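Local coordinates for xylosidase (Xanthomonas axonopodis pv. citri, PDB 6XN2), which probably hydrolyses xylan-derived xylo-oligosaccharides as a family 43 glycoside hydrolase, and binds xylopyranose units in its pocket, at residues A[47-52]-A[321-326]; A[40-45]-A[337-342]. All blocks are in the same frame, centred on the assembly; numbering follows the deposited sequence.

Both contacts join 40-52, the loop and strand that open the first sheet, to the three-stranded sheet 310-314/317-324/336-342; contact 1 uses strand 317-324 and contact 2 the adjacent 336-342. Contact 1 is core: every touching residue is buried, and its corner at Asp-50 reaches the sugar pocket. Contact 2 lies farther from the centre of the chain and is partly exposed, with a loop bound to a strand at one edge of the sheet. A backbone-to-imidazole bond marks the first, whereas the second relies on a backbone amide-to-carbonyl bond, a bridging water and a leucine among aliphatic and sulfur-bearing side chains. The salt bridge of Asp-324 OD2 with Lys-338 NZ, at 2.6 Å, ties the two together.

Contact 1. Residues A[47-52]-A[321-326]; sequences YTADPS and FYHDSV. With XYP (beta-D-xylopyranose), chain E.
The imidazole of His-323 meets the corner of 47-52 along its edge: Asp-50 CA lies in the ring plane, and Pro-51 CD is also near that plane. Ala-49 CB comes in obliquely, 3.7 Å from His-323 ND1. The main bond uses the ring edge. Asp-50 N donates to His-323 ND1 over 3.0 Å; it is almost straight at 171°, although the donor is tilted somewhat out of the ring plane. With NE2 hydrogen-bonded to Thr-306 OG1, the ring is held at both nitrogens, consistent with the tautomer protonated on NE2. With chi1 at 71°, the imidazole is swung over its own backbone and toward the turn at Asp-50.

The Asp-50 side chain runs beside that of His-323 in the same direction, with carboxylate and ring planes 69° apart, and OD1 comes within 3.3 Å of His-323 CE1. The other oxygen faces the substrate: Asp-50 OD2 accepts from O4 of the xylopyranose at 2.6 Å and also bonds to Ser-65 OG. Thus His-323 fixes the backbone of a sugar-binding residue from the second shell. Asp-170 and Glu-257 bind the same sugar, consistent with the acidic trio of GH43 active sites.

On the chain just after the corner, the Pro-51 ring packs on the opposing strand, its CG 3.7 Å from Phe-321 CB and 3.5 Å from Tyr-322 N. The Phe-321 ring turns from Pro-51 to pack on Leu-60 and Ile-62.

Strand 47-56, outermost in its four-stranded sheet beside 59-67, here faces 317-324, the middle strand between 310-314 and 336-342; this fits the meeting of first and last blades in the GH43 five-bladed propeller.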
loop_
_atom_site.group_PDB
_atom_site.type_symbol
_atom_site.label_atom_id
_atom_site.label_comp_id
_atom_site.label_asym_id
_atom_site.label_seq_id
_atom_site.Cartn_x
_atom_site.Cartn_y
_atom_site.Cartn_z
ATOM N N TYR A 47 -4.228 -5.677 -15.985
ATOM C CA TYR A 47 -3.425 -6.067 -14.840
ATOM C C TYR A 47 -3.486 -4.975 -13.778
ATOM O O TYR A 47 -3.387 -3.788 -14.089
ATOM C CB TYR A 47 -1.978 -6.343 -15.258
ATOM C CG TYR A 47 -1.801 -7.635 -16.027
ATOM C CD1 TYR A 47 -2.001 -8.864 -15.408
ATOM C CD2 TYR A 47 -1.426 -7.628 -17.366
ATOM C CE1 TYR A 47 -1.842 -10.053 -16.101
ATOM C CE2 TYR A 47 -1.257 -8.814 -18.070
ATOM C CZ TYR A 47 -1.464 -10.023 -17.425
ATOM O OH TYR A 47 -1.305 -11.209 -18.102
ATOM N N THR A 48 -3.673 -5.381 -12.529
ATOM C CA THR A 48 -3.833 -4.440 -11.426
ATOM C C THR A 48 -2.989 -4.874 -10.230
ATOM O O THR A 48 -2.767 -6.066 -10.020
ATOM C CB THR A 48 -5.305 -4.327 -10.979
ATOM O OG1 THR A 48 -5.796 -5.626 -10.617
ATOM C CG2 THR A 48 -6.177 -3.751 -12.096
ATOM N N ALA A 49 -2.520 -3.911 -9.442
ATOM C CA ALA A 49 -1.693 -4.220 -8.276
ATOM C C ALA A 49 -1.924 -3.208 -7.165
ATOM O O ALA A 49 -2.630 -2.227 -7.363
ATOM C CB ALA A 49 -0.224 -4.253 -8.659
ATOM N N ASP A 50 -1.331 -3.462 -6.001
ATOM C CA ASP A 50 -1.315 -2.505 -4.894
ATOM C C ASP A 50 -2.690 -1.920 -4.559
ATOM O O ASP A 50 -2.877 -0.703 -4.621
ATOM C CB ASP A 50 -0.367 -1.360 -5.224
ATOM C CG ASP A 50 0.933 -1.836 -5.865
ATOM O OD1 ASP A 50 1.537 -2.812 -5.376
ATOM O OD2 ASP A 50 1.348 -1.220 -6.862
ATOM N N PRO A 51 -3.654 -2.777 -4.200
ATOM C CA PRO A 51 -5.018 -2.255 -4.049
ATOM C C PRO A 51 -5.210 -1.410 -2.789
ATOM O O PRO A 51 -4.905 -1.871 -1.692
ATOM C CB PRO A 51 -5.864 -3.527 -3.986
ATOM C CG PRO A 51 -4.949 -4.540 -3.372
ATOM C CD PRO A 51 -3.562 -4.210 -3.863
ATOM N N SER A 52 -5.769 -0.231 -2.927
ATOM C CA SER A 52 -6.090 0.592 -1.792
ATOM C C SER A 52 -7.599 0.720 -1.765
ATOM O O SER A 52 -8.154 1.405 -2.544
ATOM C CB SER A 52 -5.425 1.942 -1.911
ATOM O OG SER A 52 -4.081 1.897 -1.561
ATOM N N PHE A 321 -7.361 -6.669 0.985
ATOM C CA PHE A 321 -7.159 -6.567 -0.454
ATOM C C PHE A 321 -5.684 -6.763 -0.729
ATOM O O PHE A 321 -4.847 -6.177 -0.054
ATOM C CB PHE A 321 -7.634 -5.218 -0.985
ATOM C CG PHE A 321 -9.117 -5.044 -0.935
ATOM C CD1 PHE A 321 -9.751 -4.752 0.260
ATOM C CD2 PHE A 321 -9.881 -5.178 -2.083
ATOM C CE1 PHE A 321 -11.130 -4.591 0.311
ATOM C CE2 PHE A 321 -11.258 -5.017 -2.038
ATOM C CZ PHE A 321 -11.876 -4.725 -0.836
ATOM N N TYR A 322 -5.358 -7.600 -1.701
ATOM C CA TYR A 322 -3.961 -7.899 -1.966
ATOM C C TYR A 322 -3.809 -8.192 -3.439
ATOM O O TYR A 322 -4.755 -7.991 -4.207
ATOM C CB TYR A 322 -3.480 -9.071 -1.102
ATOM C CG TYR A 322 -4.211 -10.378 -1.335
ATOM C CD1 TYR A 322 -5.501 -10.577 -0.845
ATOM C CD2 TYR A 322 -3.597 -11.429 -2.022
ATOM C CE1 TYR A 322 -6.173 -11.771 -1.059
ATOM C CE2 TYR A 322 -4.260 -12.631 -2.239
ATOM C CZ TYR A 322 -5.546 -12.797 -1.751
ATOM O OH TYR A 322 -6.210 -13.987 -1.961
ATOM N N HIS A 323 -2.629 -8.644 -3.851
ATOM C CA HIS A 323 -2.450 -9.052 -5.240
ATOM C C HIS A 323 -1.504 -10.241 -5.373
ATOM O O HIS A 323 -0.768 -10.581 -4.443
ATOM C CB HIS A 323 -1.956 -7.870 -6.100
ATOM C CG HIS A 323 -0.537 -7.452 -5.836
ATOM N ND1 HIS A 323 -0.198 -6.172 -5.445
ATOM C CD2 HIS A 323 0.630 -8.132 -5.938
ATOM C CE1 HIS A 323 1.113 -6.090 -5.304
ATOM N NE2 HIS A 323 1.639 -7.269 -5.588
ATOM N N ASP A 324 -1.537 -10.892 -6.529
ATOM C CA ASP A 324 -0.481 -11.837 -6.871
ATOM C C ASP A 324 -0.307 -11.908 -8.381
ATOM O O ASP A 324 -0.951 -11.165 -9.131
ATOM C CB ASP A 324 -0.746 -13.229 -6.271
ATOM C CG ASP A 324 -1.967 -13.946 -6.866
ATOM O OD1 ASP A 324 -2.402 -13.660 -8.002
ATOM O OD2 ASP A 324 -2.480 -14.849 -6.173
ATOM N N SER A 325 0.559 -12.807 -8.822
ATOM C CA SER A 325 0.917 -12.878 -10.230
ATOM C C SER A 325 0.410 -14.148 -10.904
ATOM O O SER A 325 0.970 -14.581 -11.908
ATOM C CB SER A 325 2.438 -12.780 -10.378
ATOM O OG SER A 325 2.903 -11.496 -10.003
ATOM N N VAL A 326 -0.647 -14.744 -10.360
ATOM C CA VAL A 326 -1.125 -16.023 -10.876
ATOM C C VAL A 326 -1.735 -15.853 -12.265
ATOM O O VAL A 326 -1.435 -16.625 -13.169
ATOM C CB VAL A 326 -2.152 -16.676 -9.919
ATOM C CG1 VAL A 326 -2.831 -17.865 -10.588
ATOM C CG2 VAL A 326 -1.460 -17.114 -8.632
HETATM O O1 XYP E . 8.080 -2.280 -5.309
HETATM C C1 XYP E . 6.722 -2.302 -5.682
HETATM C C2 XYP E . 6.068 -1.035 -5.170
HETATM C C3 XYP E . 4.760 -0.751 -5.837
HETATM C C4 XYP E . 4.897 -0.876 -7.339
HETATM C C5 XYP E . 5.444 -2.233 -7.675
HETATM O O2 XYP E . 5.814 -1.077 -3.772
HETATM O O3 XYP E . 4.515 0.569 -5.455
HETATM O O4 XYP E . 3.647 -0.765 -7.942
HETATM O O5 XYP E . 6.698 -2.414 -7.082
#

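Contact 2. Residues A[40-45]-A[337-342]; sequences APLVTH and IKMAPL
Ile-337 O is gripped by two neighbouring residues of the loop 40-45. Leu-42 N donates to it over 3.0 Å in a nearly linear bond (171°), arriving moderately tilted from the carbonyl plane, and Pro-41 CA adds a CA-H...O contact to Ile-337 O at 3.6 Å. One step along, a water links the chains by donating to Ala-40 O and accepting from Met-339 N.

Leu-42 forms the apolar part with its two branches. CD1 meets Ile-337 CD1 at 3.8 Å, while CD2 lies 3.7 Å from Met-339 SD; the leucine crosses both side chains at about a right angle. Met-339 is bent at its last torsion (chi3 -65°), which turns its methyl away from the leucine and toward the Phe-321 ring. The extended Lys-338 chain passes Ala-40 O with its CG and Pro-41 N with its CE, before its amine ends in the salt bridge with Asp-324.

The loop leads into strand 47-56 and runs beside strand 336-342, at one edge of the three-stranded sheet, without itself becoming a strand. Such a loop, held to an edge strand by one backbone bond and a water, lies next to the first blade of what is consistent with a GH43 five-bladed beta-propeller.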
loop_
_atom_site.group_PDB
_atom_site.type_symbol
_atom_site.label_atom_id
_atom_site.label_comp_id
_atom_site.label_asym_id
_atom_site.label_seq_id
_atom_site.Cartn_x
_atom_site.Cartn_y
_atom_site.Cartn_z
ATOM N N ALA A 40 -10.083 -15.168 -6.458
ATOM C CA ALA A 40 -9.934 -15.025 -7.863
ATOM C C ALA A 40 -9.653 -13.568 -8.135
ATOM O O ALA A 40 -10.005 -12.723 -7.380
ATOM C CB ALA A 40 -11.200 -15.426 -8.552
ATOM N N PRO A 41 -8.980 -13.279 -9.217
ATOM C CA PRO A 41 -8.712 -11.916 -9.609
ATOM C C PRO A 41 -10.009 -11.124 -9.706
ATOM O O PRO A 41 -10.925 -11.546 -10.344
ATOM C CB PRO A 41 -8.126 -12.072 -10.977
ATOM C CG PRO A 41 -7.681 -13.454 -11.080
ATOM C CD PRO A 41 -8.539 -14.241 -10.212
ATOM N N LEU A 42 -10.078 -9.988 -9.054
ATOM C CA LEU A 42 -11.275 -9.195 -9.069
ATOM C C LEU A 42 -11.537 -8.665 -10.429
ATOM O O LEU A 42 -12.639 -8.388 -10.788
ATOM C CB LEU A 42 -11.141 -8.026 -8.111
ATOM C CG LEU A 42 -11.126 -8.428 -6.674
ATOM C CD1 LEU A 42 -10.770 -7.268 -5.794
ATOM C CD2 LEU A 42 -12.462 -9.000 -6.289
ATOM N N VAL A 43 -10.495 -8.510 -11.221
ATOM C CA VAL A 43 -10.619 -8.101 -12.604
ATOM C C VAL A 43 -9.577 -8.801 -13.432
ATOM O O VAL A 43 -8.543 -9.116 -12.954
ATOM C CB VAL A 43 -10.473 -6.616 -12.865
ATOM C CG1 VAL A 43 -11.711 -5.845 -12.506
ATOM C CG2 VAL A 43 -9.262 -6.067 -12.199
ATOM N N THR A 44 -9.882 -9.053 -14.688
ATOM C CA THR A 44 -8.948 -9.735 -15.535
ATOM C C THR A 44 -8.719 -9.080 -16.837
ATOM O O THR A 44 -7.911 -9.533 -17.561
ATOM C CB THR A 44 -9.396 -11.147 -15.906
ATOM O OG1 THR A 44 -10.668 -11.082 -16.524
ATOM C CG2 THR A 44 -9.473 -11.991 -14.737
ATOM N N HIS A 45 -9.413 -8.008 -17.147
ATOM C CA HIS A 45 -9.214 -7.357 -18.428
ATOM C C HIS A 45 -8.037 -6.410 -18.474
ATOM O O HIS A 45 -7.685 -5.929 -19.497
ATOM C CB HIS A 45 -10.464 -6.665 -18.910
ATOM C CG HIS A 45 -10.970 -5.617 -17.988
ATOM N ND1 HIS A 45 -11.616 -5.910 -16.821
ATOM C CD2 HIS A 45 -10.940 -4.273 -18.070
ATOM C CE1 HIS A 45 -11.964 -4.795 -16.220
ATOM N NE2 HIS A 45 -11.566 -3.785 -16.958
ATOM N N ILE A 337 -5.283 -7.807 -8.658
ATOM C CA ILE A 337 -5.682 -7.644 -7.268
ATOM C C ILE A 337 -6.767 -8.640 -6.866
ATOM O O ILE A 337 -7.508 -9.160 -7.703
ATOM C CB ILE A 337 -6.157 -6.211 -6.967
ATOM C CG1 ILE A 337 -7.483 -5.907 -7.671
ATOM C CG2 ILE A 337 -5.037 -5.210 -7.305
ATOM C CD1 ILE A 337 -8.223 -4.711 -7.089
ATOM N N LYS A 338 -6.823 -8.913 -5.569
ATOM C CA LYS A 338 -7.712 -9.910 -5.003
ATOM C C LYS A 338 -8.255 -9.406 -3.674
ATOM O O LYS A 338 -7.719 -8.455 -3.101
ATOM C CB LYS A 338 -6.965 -11.229 -4.796
ATOM C CG LYS A 338 -6.422 -11.858 -6.065
ATOM C CD LYS A 338 -5.680 -13.154 -5.742
ATOM C CE LYS A 338 -5.635 -14.082 -6.945
ATOM N NZ LYS A 338 -5.013 -15.392 -6.583
ATOM N N MET A 339 -9.267 -10.045 -3.143
ATOM C CA MET A 339 -9.773 -9.719 -1.820
ATOM C C MET A 339 -10.134 -10.971 -1.059
ATOM O O MET A 339 -10.420 -11.949 -1.646
ATOM C CB MET A 339 -10.970 -8.788 -1.860
ATOM C CG MET A 339 -12.215 -9.403 -2.399
ATOM S SD MET A 339 -13.472 -8.183 -2.774
ATOM C CE MET A 339 -13.795 -7.581 -1.165
ATOM N N ALA A 340 -10.108 -10.886 0.256
ATOM C CA ALA A 340 -10.442 -11.967 1.153
ATOM C C ALA A 340 -10.959 -11.461 2.491
ATOM O O ALA A 340 -10.541 -10.467 2.965
ATOM C CB ALA A 340 -9.249 -12.851 1.371
ATOM N N PRO A 341 -11.911 -12.212 3.097
ATOM C CA PRO A 341 -12.428 -11.763 4.387
ATOM C C PRO A 341 -11.387 -11.816 5.494
ATOM O O PRO A 341 -10.709 -12.784 5.619
ATOM C CB PRO A 341 -13.529 -12.747 4.669
ATOM C CG PRO A 341 -13.223 -13.918 3.820
ATOM C CD PRO A 341 -12.565 -13.423 2.615
ATOM N N LEU A 342 -11.297 -10.772 6.285
ATOM C CA LEU A 342 -10.344 -10.691 7.352
ATOM C C LEU A 342 -11.033 -10.573 8.678
ATOM O O LEU A 342 -12.031 -9.939 8.805
ATOM C CB LEU A 342 -9.411 -9.507 7.145
ATOM C CG LEU A 342 -8.382 -9.100 8.175
ATOM C CD1 LEU A 342 -7.212 -8.451 7.533
ATOM C CD2 LEU A 342 -8.971 -8.152 9.173
HETATM O O HOH W 1 -10.676 -11.524 -5.276
#